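Local coordinates for protein chromosome-partitioning ATPase Soj (Thermus thermophilus, PDB 1WCV) that hydrolyses ATP and binds double-stranded DNA cooperatively, forming nucleoprotein filaments in strict dependence on ATP, probably to partition chromosomes, at residues A[9-14]-A[22-27]; A[16-21]-A[176-181]; A[29-34]-A[114-119]; A[146-151]-A[195-200]. All blocks are in the same frame, centred on the assembly; numbering follows the deposited sequence.

Contact 1: A[9-14]-A[22-27]; sequences IALANQ and TTAINL
Leu11, the last residue of strand 8-11, carries this contact by laying its branched end against the first turns of helix 18-33. The apolar touches come first. Leu11 CG sits 4.0 Å from Ala24 CB, so the fork of the leucine rather than its tip meets the small methyl, while Leu11 CD1 reaches on to Thr23 CG2, also at 4.0 Å. CG lies beside the backbone N (chi1 -70°), and this turn points the fork at the helix, CG over Ala24 and CD1 toward Thr23. Because Ala24 is small, the backbones come close: the CA atoms of Leu11 and Ala24 are 6.5 Å apart. Leu27, a turn further along the helix, lies just beyond this pair and packs on Leu116 of the next strand.

The polar groups work within each element or toward other parts of the chain. Thr23 presents its methyl to Leu11 because CG2 is anti to the backbone N; its OG1 is turned back and bonds to Gly19 O one turn earlier and to Tyr235 OH. Leu27 N closes a helical bond to Thr23 O at 2.8 Å. On the loop after the strand, Asn13 ND2 is bonded to Pro140 O, tying that loop to the neighbouring strand.

A threonine thus serves two environments, with the hydroxyl satisfied by its own helix and by Tyr235 and the methyl given to the core. Contact between strand and helix is purely van der Waals, and its hold depends on the fit of small methyls against a leucine.

Contact 2: A[16-21]-A[176-181]; sequences GGVGKT and VTMYDG
Val18 and Met178 meet where the start of helix 18-33 faces the end of strand 170-177. The apolar part is tight: Val18 CG1 lies 3.3 Å from Met178 CE, closer than usual for two carbons, and 3.4 Å from Met178 SD. The methionine chain is extended as far as its sulfur and then bends (chi3 85°), which swings the terminal methyl against the valine branch.

The second kind of contact is side chain on bare backbone. Gly19 CA faces Thr177 OG1 at 3.8 Å, and Met178 SD stands 4.1 Å from Gly19 N. A CB on Gly19 would fall about 2.4 Å from Thr177 OG1, so only a glycine lets the helix come this near the strand. That hydroxyl has its bond in another direction, to Val141 O on the adjacent strand.

Beyond the pair, Lys20 NZ forms a salt bridge with Asp118, and Tyr179 OH is hydrogen-bonded to His233 of the second subunit. Gly17 is at the N-cap position of the helix, and residues 16-21 bind ATP. With Lys15 before it, this Lys-Gly-Gly-Val-Gly-Lys-Thr run is the deviant Walker A P-loop of the ParA family.

Contact 3: A[29-34]-A[114-119]; sequences AYLARL and LVLLDA
Leu31 drops its CD1 methyl between two leucines of strand 114-118, and this is where the packing is close. CD1 of Leu31 is 3.8 Å from Leu114 CD1 and 4.0 Å from Leu116 CD1, while Leu31 CD2 also rests 4.0 Å from Leu114 CD1. Leu31 and Leu114 cross at about a right angle, so the two forks engage methyl by methyl instead of lying alongside. The backbones stay well apart, with 8.4 Å between the CA atoms of Leu31 and Leu114, and the leucine side chains fill the distance.

The other side of the helix end is polar and exposed. There Arg33 folds back over its own helix: NH1 donates to Ala29 O at 3.0 Å, with an angle of 150° at the hydrogen. The oxygen lies in the guanidinium plane, but the donor stands well above the carbonyl plane. Arg33 N reaches the same oxygen from the opposite face, so two donors share it. A salt bridge from NH2 to Asp78 fixes the outer end of the guanidinium.

Within the fold, strand 114-118 runs between strands 38-42 and 8-11, parallel to both, and Leu31 extends its packing onto Val38 of the former. Tyr30, on the same helix, packs on helices 222-225 and 230-246, which flank helix 18-33.

Contact 4: A[146-151]-A[195-200]; sequences YALEGV and AHFGEK
The first turns of helix 146-164 pass the last turn of helix 185-197, coming nearest at Leu148 and His196, whose CA atoms are 8.0 Å apart. Phe197 fills the gap between them. Val151 approaches one face of its ring: CG1 lies 3.8 Å from the centroid of the Phe197 ring and 20° off the normal, a CH-pi contact, with its shortest reach of 3.5 Å to Phe197 CZ. Having CG1 anti to the backbone N (chi1 169°) puts that methyl over the ring. Over the opposite face, toward the rim, His196 CD2 stands 3.3 Å above the Phe197 ring plane, the imidazole turning its edge to the phenyl.

At the rim, Leu148 O meets Phe197 CZ edge-on at 3.6 Å, and Lys200 NZ also comes up to the edge in the ring plane. Leu148 CD2 adds looser touches, 4.4 Å from Phe197 CE2 and 4.3 Å from His196 CB, on the more exposed flank. Gly198, with positive phi, ends the helix directly after Phe197.

Were Phe197 replaced by an alanine, the loss of the ring would probably open a gap between the helices, leaving the Val151 methyl and the imidazole of His196 without the ring they rest on.

Toward the sheet, Phe197 and Val151 both pack on Ile174 of strand 170-177. Helix 146-164 is the connection of a beta-alpha-beta crossover between parallel strands 136-142 and 170-177, and helix 185-197 lies beside it on the same face, as in the layered alpha/beta fold of P-loop NTPases.

How the contacts relate
Contacts 1 and 3 are wholly buried, and contacts 2 and 4 partly open. Helix 18-33 serves the first three: its start meets strand 170-177, its middle strand 8-11 and its end strand 114-118, with the last two strands hydrogen-bonded neighbours. Contact 4 instead pairs two helices on the other face of the sheet, about 24 Å between centres from contact 3. Chemistry follows place: aliphatic methyls in contacts 1 and 3, glycine backbone and sulfur near the nucleotide site in contact 2, an aromatic ring in contact 4. Contacts 2 and 3 are also joined by a hydrogen bond from Lys20 NZ to Ala119 O, at the end of segment 114-119.

Contact 1: A[9-14]-A[22-27]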
# COMPACT_ATOMS: atom_id res chain seq x y z
N ILE A 9 15.42 -14.22 -2.55
CA ILE A 9 14.59 -13.36 -3.39
C ILE A 9 15.43 -12.66 -4.44
O ILE A 9 16.39 -11.96 -4.13
CB ILE A 9 13.87 -12.30 -2.51
CG1 ILE A 9 13.00 -12.99 -1.46
CG2 ILE A 9 13.03 -11.38 -3.38
CD1 ILE A 9 12.43 -12.05 -0.40
N ALA A 10 15.06 -12.86 -5.70
CA ALA A 10 15.77 -12.23 -6.79
C ALA A 10 15.03 -10.95 -7.15
O ALA A 10 13.80 -10.92 -7.18
CB ALA A 10 15.81 -13.16 -8.01
N LEU A 11 15.80 -9.89 -7.39
CA LEU A 11 15.24 -8.61 -7.82
C LEU A 11 15.60 -8.59 -9.30
O LEU A 11 16.78 -8.56 -9.65
CB LEU A 11 15.93 -7.44 -7.11
CG LEU A 11 15.70 -7.20 -5.61
CD1 LEU A 11 14.24 -6.94 -5.34
CD2 LEU A 11 16.19 -8.40 -4.81
N ALA A 12 14.59 -8.65 -10.17
CA ALA A 12 14.86 -8.67 -11.60
C ALA A 12 13.76 -8.06 -12.45
O ALA A 12 12.59 -8.12 -12.10
CB ALA A 12 15.09 -10.11 -12.05
N ASN A 13 14.16 -7.45 -13.55
CA ASN A 13 13.22 -6.90 -14.51
C ASN A 13 13.90 -7.01 -15.86
O ASN A 13 15.06 -7.41 -15.95
CB ASN A 13 12.83 -5.45 -14.19
CG ASN A 13 14.01 -4.53 -14.11
OD1 ASN A 13 15.07 -4.82 -14.67
ND2 ASN A 13 13.85 -3.42 -13.42
N GLN A 14 13.18 -6.66 -16.91
CA GLN A 14 13.72 -6.77 -18.26
C GLN A 14 14.78 -5.73 -18.61
O GLN A 14 15.85 -6.08 -19.12
CB GLN A 14 12.56 -6.68 -19.25
CG GLN A 14 12.78 -7.38 -20.56
CD GLN A 14 11.57 -7.26 -21.46
OE1 GLN A 14 11.20 -6.16 -21.87
NE2 GLN A 14 10.93 -8.38 -21.75
N THR A 22 17.87 0.38 -6.39
CA THR A 22 17.45 1.14 -5.22
C THR A 22 16.56 0.24 -4.37
O THR A 22 16.60 0.28 -3.14
CB THR A 22 16.68 2.41 -5.61
OG1 THR A 22 17.58 3.36 -6.19
CG2 THR A 22 16.01 3.04 -4.40
N THR A 23 15.77 -0.60 -5.03
CA THR A 23 14.90 -1.51 -4.30
C THR A 23 15.71 -2.59 -3.59
O THR A 23 15.42 -2.93 -2.45
CB THR A 23 13.87 -2.18 -5.23
OG1 THR A 23 12.99 -1.19 -5.76
CG2 THR A 23 13.07 -3.22 -4.48
N ALA A 24 16.72 -3.13 -4.27
CA ALA A 24 17.55 -4.17 -3.66
C ALA A 24 18.24 -3.63 -2.41
O ALA A 24 18.25 -4.27 -1.37
CB ALA A 24 18.61 -4.66 -4.66
N ILE A 25 18.81 -2.44 -2.54
CA ILE A 25 19.52 -1.80 -1.44
C ILE A 25 18.62 -1.50 -0.25
O ILE A 25 18.93 -1.87 0.89
CB ILE A 25 20.16 -0.46 -1.87
CG1 ILE A 25 21.30 -0.71 -2.88
CG2 ILE A 25 20.64 0.32 -0.64
CD1 ILE A 25 22.36 -1.63 -2.38
N ASN A 26 17.51 -0.83 -0.51
CA ASN A 26 16.63 -0.43 0.57
C ASN A 26 15.74 -1.49 1.15
O ASN A 26 15.36 -1.40 2.31
CB ASN A 26 15.84 0.80 0.15
CG ASN A 26 16.73 2.02 -0.03
OD1 ASN A 26 17.49 2.38 0.88
ND2 ASN A 26 16.65 2.65 -1.19
N LEU A 27 15.42 -2.52 0.36
CA LEU A 27 14.61 -3.62 0.87
C LEU A 27 15.51 -4.32 1.89
O LEU A 27 15.08 -4.71 2.97
CB LEU A 27 14.27 -4.60 -0.25
CG LEU A 27 12.88 -5.23 -0.33
CD1 LEU A 27 13.02 -6.58 -1.02
CD2 LEU A 27 12.24 -5.40 1.04

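Contact 2: A[16-21]-A[176-181]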
# COMPACT_ATOMS: atom_id res chain seq x y z
N GLY A 16 16.21 -3.39 -16.35
CA GLY A 16 17.01 -2.90 -15.25
C GLY A 16 16.57 -1.51 -14.83
O GLY A 16 15.38 -1.20 -14.81
N GLY A 17 17.53 -0.66 -14.48
CA GLY A 17 17.20 0.69 -14.07
C GLY A 17 17.56 0.96 -12.62
O GLY A 17 17.88 0.05 -11.86
N VAL A 18 17.51 2.24 -12.25
CA VAL A 18 17.84 2.65 -10.89
C VAL A 18 16.84 2.12 -9.86
O VAL A 18 17.22 1.78 -8.74
CB VAL A 18 17.90 4.19 -10.79
CG1 VAL A 18 16.62 4.79 -11.35
CG2 VAL A 18 18.09 4.61 -9.34
N GLY A 19 15.57 2.04 -10.25
CA GLY A 19 14.55 1.56 -9.33
C GLY A 19 14.82 0.16 -8.80
O GLY A 19 14.55 -0.14 -7.64
N LYS A 20 15.37 -0.69 -9.66
CA LYS A 20 15.66 -2.07 -9.28
C LYS A 20 16.75 -2.14 -8.22
O LYS A 20 16.60 -2.82 -7.21
CB LYS A 20 16.08 -2.88 -10.50
CG LYS A 20 16.44 -4.33 -10.18
CD LYS A 20 16.94 -5.06 -11.42
CE LYS A 20 18.26 -4.48 -11.92
NZ LYS A 20 19.36 -4.80 -10.97
N THR A 21 17.86 -1.45 -8.47
CA THR A 21 18.96 -1.48 -7.52
C THR A 21 18.60 -0.72 -6.25
O THR A 21 18.99 -1.12 -5.15
CB THR A 21 20.24 -0.92 -8.16
OG1 THR A 21 20.71 -1.86 -9.13
CG2 THR A 21 21.33 -0.71 -7.11
N VAL A 176 5.92 -1.17 -8.26
CA VAL A 176 5.95 0.07 -9.04
C VAL A 176 6.92 1.02 -8.34
O VAL A 176 6.77 1.31 -7.14
CB VAL A 176 4.56 0.72 -9.11
CG1 VAL A 176 4.63 2.01 -9.91
CG2 VAL A 176 3.56 -0.25 -9.75
N THR A 177 7.94 1.47 -9.07
CA THR A 177 8.93 2.39 -8.52
C THR A 177 8.94 3.66 -9.36
O THR A 177 8.32 3.72 -10.43
CB THR A 177 10.36 1.79 -8.54
OG1 THR A 177 10.80 1.63 -9.89
CG2 THR A 177 10.38 0.43 -7.85
N MET A 178 9.65 4.67 -8.87
CA MET A 178 9.77 5.94 -9.58
C MET A 178 8.43 6.54 -10.00
O MET A 178 8.31 7.17 -11.05
CB MET A 178 10.69 5.75 -10.79
CG MET A 178 12.04 5.16 -10.36
SD MET A 178 13.26 5.06 -11.65
CE MET A 178 13.96 6.71 -11.56
N TYR A 179 7.42 6.33 -9.16
CA TYR A 179 6.09 6.86 -9.42
C TYR A 179 6.20 8.39 -9.42
O TYR A 179 6.47 8.99 -8.37
CB TYR A 179 5.15 6.38 -8.31
CG TYR A 179 3.71 6.83 -8.42
CD1 TYR A 179 2.75 6.04 -9.06
CD2 TYR A 179 3.30 8.04 -7.84
CE1 TYR A 179 1.40 6.45 -9.11
CE2 TYR A 179 1.97 8.44 -7.89
CZ TYR A 179 1.02 7.65 -8.52
OH TYR A 179 -0.29 8.05 -8.53
N ASP A 180 5.98 9.02 -10.57
CA ASP A 180 6.07 10.48 -10.69
C ASP A 180 4.80 11.16 -10.19
O ASP A 180 3.84 11.34 -10.94
CB ASP A 180 6.32 10.88 -12.15
CG ASP A 180 6.63 12.36 -12.32
OD1 ASP A 180 6.60 13.09 -11.31
OD2 ASP A 180 6.90 12.80 -13.46
N GLY A 181 4.82 11.56 -8.92
CA GLY A 181 3.66 12.21 -8.34
C GLY A 181 3.30 13.56 -8.91
O GLY A 181 2.29 14.15 -8.51

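Contact 3: A[29-34]-A[114-119]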
# COMPACT_ATOMS: atom_id res chain seq x y z
N ALA A 29 17.98 -2.99 3.56
CA ALA A 29 18.17 -2.12 4.72
C ALA A 29 17.02 -2.24 5.71
O ALA A 29 17.24 -2.28 6.93
CB ALA A 29 18.32 -0.68 4.27
N TYR A 30 15.80 -2.29 5.20
CA TYR A 30 14.66 -2.39 6.09
C TYR A 30 14.34 -3.79 6.57
O TYR A 30 13.79 -3.96 7.66
CB TYR A 30 13.44 -1.72 5.46
CG TYR A 30 13.58 -0.22 5.50
CD1 TYR A 30 13.42 0.48 6.70
CD2 TYR A 30 13.94 0.50 4.37
CE1 TYR A 30 13.62 1.86 6.76
CE2 TYR A 30 14.15 1.88 4.42
CZ TYR A 30 13.99 2.55 5.62
OH TYR A 30 14.22 3.90 5.68
N LEU A 31 14.69 -4.81 5.79
CA LEU A 31 14.44 -6.17 6.25
C LEU A 31 15.41 -6.40 7.42
O LEU A 31 15.10 -7.11 8.37
CB LEU A 31 14.69 -7.17 5.12
CG LEU A 31 13.61 -7.24 4.02
CD1 LEU A 31 14.08 -8.16 2.91
CD2 LEU A 31 12.29 -7.74 4.61
N ALA A 32 16.58 -5.78 7.34
CA ALA A 32 17.58 -5.91 8.41
C ALA A 32 17.02 -5.26 9.68
O ALA A 32 17.14 -5.81 10.78
CB ALA A 32 18.87 -5.22 8.02
N ARG A 33 16.42 -4.09 9.53
CA ARG A 33 15.86 -3.37 10.67
C ARG A 33 14.66 -4.09 11.27
O ARG A 33 14.21 -3.76 12.36
CB ARG A 33 15.50 -1.94 10.26
CG ARG A 33 16.74 -1.05 10.06
CD ARG A 33 16.39 0.31 9.48
NE ARG A 33 17.52 1.24 9.51
CZ ARG A 33 18.61 1.14 8.75
NH1 ARG A 33 18.73 0.14 7.87
NH2 ARG A 33 19.58 2.04 8.86
N LEU A 34 14.13 -5.08 10.55
CA LEU A 34 13.01 -5.86 11.06
C LEU A 34 13.55 -7.01 11.90
O LEU A 34 12.79 -7.83 12.40
CB LEU A 34 12.17 -6.42 9.91
CG LEU A 34 11.21 -5.44 9.22
CD1 LEU A 34 10.44 -6.16 8.12
CD2 LEU A 34 10.25 -4.87 10.25
N LEU A 114 17.24 -14.19 5.14
CA LEU A 114 16.88 -13.77 3.78
C LEU A 114 18.09 -13.39 2.93
O LEU A 114 19.03 -12.75 3.40
CB LEU A 114 15.94 -12.57 3.85
CG LEU A 114 14.66 -12.72 4.67
CD1 LEU A 114 14.04 -11.36 4.88
CD2 LEU A 114 13.69 -13.65 3.95
N VAL A 115 18.04 -13.78 1.66
CA VAL A 115 19.11 -13.49 0.72
C VAL A 115 18.51 -12.78 -0.49
O VAL A 115 17.63 -13.32 -1.16
CB VAL A 115 19.79 -14.78 0.24
CG1 VAL A 115 21.00 -14.43 -0.63
CG2 VAL A 115 20.22 -15.62 1.45
N LEU A 116 18.97 -11.56 -0.75
CA LEU A 116 18.47 -10.78 -1.90
C LEU A 116 19.50 -10.81 -3.01
O LEU A 116 20.68 -10.54 -2.77
CB LEU A 116 18.20 -9.32 -1.48
CG LEU A 116 16.87 -9.02 -0.77
CD1 LEU A 116 16.68 -9.95 0.42
CD2 LEU A 116 16.86 -7.57 -0.32
N LEU A 117 19.07 -11.12 -4.22
CA LEU A 117 19.98 -11.18 -5.36
C LEU A 117 19.65 -10.09 -6.36
O LEU A 117 18.62 -10.16 -7.03
CB LEU A 117 19.85 -12.54 -6.05
CG LEU A 117 19.92 -13.79 -5.18
CD1 LEU A 117 19.49 -15.00 -5.99
CD2 LEU A 117 21.33 -13.96 -4.63
N ASP A 118 20.51 -9.08 -6.47
CA ASP A 118 20.28 -8.00 -7.42
C ASP A 118 20.79 -8.44 -8.78
O ASP A 118 21.98 -8.32 -9.08
CB ASP A 118 21.00 -6.72 -6.96
CG ASP A 118 20.60 -5.51 -7.77
OD1 ASP A 118 19.47 -5.52 -8.33
OD2 ASP A 118 21.38 -4.54 -7.84
N ALA A 119 19.88 -8.93 -9.61
CA ALA A 119 20.20 -9.44 -10.94
C ALA A 119 20.33 -8.39 -12.03
O ALA A 119 19.63 -7.38 -12.04
CB ALA A 119 19.15 -10.46 -11.35

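Contact 4: A[146-151]-A[195-200]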
# COMPACT_ATOMS: atom_id res chain seq x y z
N TYR A 146 5.46 0.95 -20.99
CA TYR A 146 6.20 -0.21 -21.45
C TYR A 146 6.21 -1.32 -20.41
O TYR A 146 6.39 -2.49 -20.73
CB TYR A 146 7.65 0.13 -21.81
CG TYR A 146 8.40 -1.10 -22.27
CD1 TYR A 146 9.07 -1.91 -21.35
CD2 TYR A 146 8.32 -1.54 -23.59
CE1 TYR A 146 9.62 -3.14 -21.73
CE2 TYR A 146 8.86 -2.76 -23.98
CZ TYR A 146 9.51 -3.55 -23.04
OH TYR A 146 9.99 -4.79 -23.41
N ALA A 147 6.01 -0.95 -19.15
CA ALA A 147 6.04 -1.94 -18.08
C ALA A 147 5.04 -3.06 -18.30
O ALA A 147 5.26 -4.18 -17.85
CB ALA A 147 5.80 -1.26 -16.72
N LEU A 148 3.94 -2.76 -18.98
CA LEU A 148 2.93 -3.77 -19.24
C LEU A 148 3.52 -4.94 -20.02
O LEU A 148 3.34 -6.09 -19.63
CB LEU A 148 1.75 -3.17 -20.02
CG LEU A 148 0.83 -2.22 -19.25
CD1 LEU A 148 -0.12 -1.54 -20.22
CD2 LEU A 148 0.05 -3.00 -18.19
N GLU A 149 4.22 -4.64 -21.11
CA GLU A 149 4.83 -5.70 -21.91
C GLU A 149 6.12 -6.21 -21.27
O GLU A 149 6.44 -7.39 -21.35
CB GLU A 149 5.11 -5.22 -23.34
CG GLU A 149 5.74 -3.84 -23.44
CD GLU A 149 4.72 -2.74 -23.71
OE1 GLU A 149 3.94 -2.40 -22.79
OE2 GLU A 149 4.71 -2.21 -24.85
N GLY A 150 6.86 -5.31 -20.62
CA GLY A 150 8.10 -5.71 -19.96
C GLY A 150 7.84 -6.74 -18.88
O GLY A 150 8.56 -7.73 -18.75
N VAL A 151 6.80 -6.50 -18.08
CA VAL A 151 6.46 -7.44 -17.02
C VAL A 151 5.96 -8.75 -17.63
O VAL A 151 6.36 -9.82 -17.19
CB VAL A 151 5.37 -6.86 -16.09
CG1 VAL A 151 4.84 -7.95 -15.17
CG2 VAL A 151 5.97 -5.73 -15.27
N ALA A 195 -4.93 -3.59 -13.15
CA ALA A 195 -6.02 -4.18 -13.91
C ALA A 195 -5.52 -5.42 -14.65
O ALA A 195 -6.23 -6.43 -14.72
CB ALA A 195 -6.57 -3.16 -14.92
N HIS A 196 -4.31 -5.36 -15.18
CA HIS A 196 -3.77 -6.50 -15.93
C HIS A 196 -3.10 -7.58 -15.08
O HIS A 196 -3.22 -8.77 -15.40
CB HIS A 196 -2.79 -6.00 -16.99
CG HIS A 196 -2.41 -7.05 -17.99
ND1 HIS A 196 -3.35 -7.70 -18.77
CD2 HIS A 196 -1.21 -7.57 -18.33
CE1 HIS A 196 -2.73 -8.58 -19.54
NE2 HIS A 196 -1.44 -8.52 -19.29
N PHE A 197 -2.40 -7.20 -14.01
CA PHE A 197 -1.72 -8.19 -13.18
C PHE A 197 -2.34 -8.43 -11.80
O PHE A 197 -1.92 -9.31 -11.06
CB PHE A 197 -0.24 -7.79 -13.05
CG PHE A 197 0.49 -7.79 -14.37
CD1 PHE A 197 0.71 -8.99 -15.05
CD2 PHE A 197 0.91 -6.61 -14.96
CE1 PHE A 197 1.32 -9.01 -16.29
CE2 PHE A 197 1.53 -6.62 -16.22
CZ PHE A 197 1.74 -7.82 -16.87
N GLY A 198 -3.35 -7.64 -11.48
CA GLY A 198 -4.06 -7.80 -10.22
C GLY A 198 -3.27 -7.83 -8.92
O GLY A 198 -2.42 -6.97 -8.67
N GLU A 199 -3.56 -8.83 -8.10
CA GLU A 199 -2.93 -9.00 -6.79
C GLU A 199 -1.41 -9.16 -6.84
O GLU A 199 -0.74 -9.03 -5.82
CB GLU A 199 -3.55 -10.19 -6.06
CG GLU A 199 -3.33 -11.53 -6.76
CD GLU A 199 -4.01 -12.69 -6.05
OE1 GLU A 199 -5.26 -12.70 -5.97
OE2 GLU A 199 -3.29 -13.59 -5.56
N LYS A 200 -0.88 -9.45 -8.02
CA LYS A 200 0.56 -9.62 -8.16
C LYS A 200 1.31 -8.31 -7.90
O LYS A 200 2.48 -8.33 -7.56
CB LYS A 200 0.89 -10.14 -9.56
CG LYS A 200 0.33 -11.53 -9.83
CD LYS A 200 0.71 -12.02 -11.21
CE LYS A 200 0.04 -11.20 -12.29
NZ LYS A 200 0.35 -11.74 -13.64